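Local coordinates for protein mRNA interferase toxin RelE (Escherichia coli, PDB 4FXI) that cleaves mRNA in the ribosomal A site as a codon-specific, ribosome-dependent endoribonuclease, the toxin half of a type II toxin-antitoxin pair, at residues 60-65 with 73-78. The protein carries 1 engineered substitution. Residues are numbered along the deposited sequence; the frame is centred on the assembly and turned at random.
Sequences YRLVYQ and VFVISV. With SO4 (sulfate ion), chain D.
Val63 faces both Ile76 and Ser77, a classic beta bulge in the antiparallel hairpin formed by the central strands of the RelE sheet. Val63 O takes a bond from Ile76 N at 2.9 Å and a weak one from Ser77 N. Val63 N gives a nearly straight bond to Ser77 O at 2.7 Å. Beyond the bulge, Gln65 and Phe74 exchange two backbone bonds, Gln65 N to Phe74 O and Phe74 N to Gln65 O, both 2.8 Å.

On the face of Leu62, Tyr64, Val75 and Val78, Leu62 CD1 meets Val75 CG1 at 3.8 Å, the side chains crossing at about a right angle; nearby, Val73 CG1 lies obliquely against the Tyr64 ring, whose hydroxyl bonds to Pro37 O. Val63, Gln65, Phe74 and Ser77 point to the other face. There Ile76 reaches over to Val63 on the side covered by helix 85-94: chi1 58° turns CG1 toward Val63, and the extended chain beyond carries Ile76 CD1 to 3.5 Å from Val63 CG1.

Arg61, inferred to stabilise the transition state, carries the charged end of the contact. NH1 bonds back to Tyr60 O, helping fix the guanidinium, whose edge meets a sulfate, probably from the crystallisation liquor, also held by Lys54 and Tyr87. Arg61 NH2 reaches sulfate O3, and Arg61 NE reaches sulfate O4 at 2.7 Å.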
loop_
_atom_site.group_PDB
_atom_site.type_symbol
_atom_site.label_atom_id
_atom_site.label_comp_id
_atom_site.label_asym_id
_atom_site.label_seq_id
_atom_site.Cartn_x
_atom_site.Cartn_y
_atom_site.Cartn_z
ATOM N N TYR A 60 -8.976 3.819 -5.666
ATOM C CA TYR A 60 -8.135 2.722 -5.221
ATOM C C TYR A 60 -7.080 3.207 -4.235
ATOM O O TYR A 60 -6.700 4.376 -4.246
ATOM C CB TYR A 60 -7.478 2.055 -6.429
ATOM C CG TYR A 60 -8.366 1.020 -7.070
ATOM C CD1 TYR A 60 -9.342 1.384 -7.987
ATOM C CD2 TYR A 60 -8.247 -0.320 -6.737
ATOM C CE1 TYR A 60 -10.164 0.438 -8.567
ATOM C CE2 TYR A 60 -9.061 -1.272 -7.309
ATOM C CZ TYR A 60 -10.019 -0.889 -8.224
ATOM O OH TYR A 60 -10.833 -1.839 -8.794
ATOM N N ARG A 61 -6.624 2.297 -3.376
ATOM C CA ARG A 61 -5.658 2.621 -2.333
ATOM C C ARG A 61 -4.654 1.499 -2.208
ATOM O O ARG A 61 -4.977 0.336 -2.444
ATOM C CB ARG A 61 -6.366 2.765 -0.985
ATOM C CG ARG A 61 -7.466 3.803 -0.947
ATOM C CD ARG A 61 -6.901 5.207 -1.061
ATOM N NE ARG A 61 -7.953 6.213 -0.946
ATOM C CZ ARG A 61 -8.589 6.753 -1.980
ATOM N NH1 ARG A 61 -8.280 6.392 -3.222
ATOM N NH2 ARG A 61 -9.531 7.661 -1.773
ATOM N N LEU A 62 -3.432 1.841 -1.822
ATOM C CA LEU A 62 -2.446 0.827 -1.488
ATOM C C LEU A 62 -2.040 1.035 -0.034
ATOM O O LEU A 62 -1.756 2.159 0.385
ATOM C CB LEU A 62 -1.227 0.890 -2.441
ATOM C CG LEU A 62 -0.142 -0.175 -2.236
ATOM C CD1 LEU A 62 0.508 -0.559 -3.570
ATOM C CD2 LEU A 62 0.949 0.256 -1.241
ATOM N N VAL A 63 -2.025 -0.046 0.738
ATOM C CA VAL A 63 -1.577 0.034 2.111
ATOM C C VAL A 63 -0.270 -0.733 2.282
ATOM O O VAL A 63 -0.140 -1.863 1.830
ATOM C CB VAL A 63 -2.641 -0.524 3.085
ATOM C CG1 VAL A 63 -2.140 -0.438 4.514
ATOM C CG2 VAL A 63 -3.960 0.251 2.928
ATOM N N TYR A 64 0.709 -0.117 2.933
ATOM C CA TYR A 64 1.980 -0.789 3.134
ATOM C C TYR A 64 2.493 -0.637 4.549
ATOM O O TYR A 64 2.169 0.330 5.231
ATOM C CB TYR A 64 3.039 -0.304 2.126
ATOM C CG TYR A 64 3.411 1.172 2.222
ATOM C CD1 TYR A 64 4.433 1.612 3.066
ATOM C CD2 TYR A 64 2.761 2.117 1.439
ATOM C CE1 TYR A 64 4.775 2.967 3.142
ATOM C CE2 TYR A 64 3.102 3.465 1.498
ATOM C CZ TYR A 64 4.096 3.883 2.357
ATOM O OH TYR A 64 4.420 5.225 2.394
ATOM N N GLN A 65 3.308 -1.602 4.964
ATOM C CA GLN A 65 3.948 -1.589 6.272
ATOM C C GLN A 65 5.437 -1.329 6.082
ATOM O O GLN A 65 6.068 -1.953 5.236
ATOM C CB GLN A 65 3.746 -2.958 6.926
ATOM C CG GLN A 65 4.334 -3.103 8.307
ATOM C CD GLN A 65 4.168 -4.518 8.853
ATOM O OE1 GLN A 65 4.389 -5.501 8.147
ATOM N NE2 GLN A 65 3.771 -4.622 10.100
ATOM N N VAL A 73 9.659 -2.212 2.329
ATOM C CA VAL A 73 8.290 -1.718 2.234
ATOM C C VAL A 73 7.442 -2.922 1.872
ATOM O O VAL A 73 7.615 -3.517 0.812
ATOM C CB VAL A 73 8.144 -0.633 1.131
ATOM C CG1 VAL A 73 6.671 -0.363 0.793
ATOM C CG2 VAL A 73 8.848 0.650 1.554
ATOM N N PHE A 74 6.537 -3.292 2.772
ATOM C CA PHE A 74 5.738 -4.502 2.621
ATOM C C PHE A 74 4.323 -4.126 2.219
ATOM O O PHE A 74 3.563 -3.581 3.017
ATOM C CB PHE A 74 5.743 -5.275 3.948
ATOM C CG PHE A 74 4.993 -6.575 3.905
ATOM C CD1 PHE A 74 5.323 -7.562 2.991
ATOM C CD2 PHE A 74 3.968 -6.820 4.805
ATOM C CE1 PHE A 74 4.630 -8.764 2.964
ATOM C CE2 PHE A 74 3.271 -8.022 4.773
ATOM C CZ PHE A 74 3.607 -8.991 3.852
ATOM N N VAL A 75 3.967 -4.384 0.968
ATOM C CA VAL A 75 2.628 -4.045 0.500
ATOM C C VAL A 75 1.641 -5.088 1.013
ATOM O O VAL A 75 1.760 -6.254 0.678
ATOM C CB VAL A 75 2.568 -4.010 -1.030
ATOM C CG1 VAL A 75 1.130 -3.705 -1.501
ATOM C CG2 VAL A 75 3.545 -2.957 -1.563
ATOM N N ILE A 76 0.673 -4.674 1.828
ATOM C CA ILE A 76 -0.259 -5.643 2.424
ATOM C C ILE A 76 -1.653 -5.675 1.802
ATOM O O ILE A 76 -2.361 -6.681 1.903
ATOM C CB ILE A 76 -0.435 -5.387 3.911
ATOM C CG1 ILE A 76 -0.937 -3.978 4.122
ATOM C CG2 ILE A 76 0.873 -5.540 4.632
ATOM C CD1 ILE A 76 -0.855 -3.567 5.536
ATOM N N SER A 77 -2.058 -4.583 1.168
ATOM C CA SER A 77 -3.416 -4.482 0.669
ATOM C C SER A 77 -3.525 -3.464 -0.463
ATOM O O SER A 77 -3.034 -2.336 -0.349
ATOM C CB SER A 77 -4.363 -4.091 1.810
ATOM O OG SER A 77 -5.714 -4.112 1.378
ATOM N N VAL A 78 -4.150 -3.867 -1.567
ATOM C CA VAL A 78 -4.514 -2.906 -2.607
ATOM C C VAL A 78 -5.947 -3.147 -3.081
ATOM O O VAL A 78 -6.311 -4.257 -3.483
ATOM C CB VAL A 78 -3.468 -2.812 -3.770
ATOM C CG1 VAL A 78 -2.329 -3.777 -3.564
ATOM C CG2 VAL A 78 -4.120 -2.984 -5.136
HETATM S S SO4 D . -9.459 7.485 2.234
HETATM O O1 SO4 D . -8.801 8.673 2.770
HETATM O O2 SO4 D . -10.142 6.780 3.317
HETATM O O3 SO4 D . -10.424 7.874 1.209
HETATM O O4 SO4 D . -8.463 6.599 1.640
#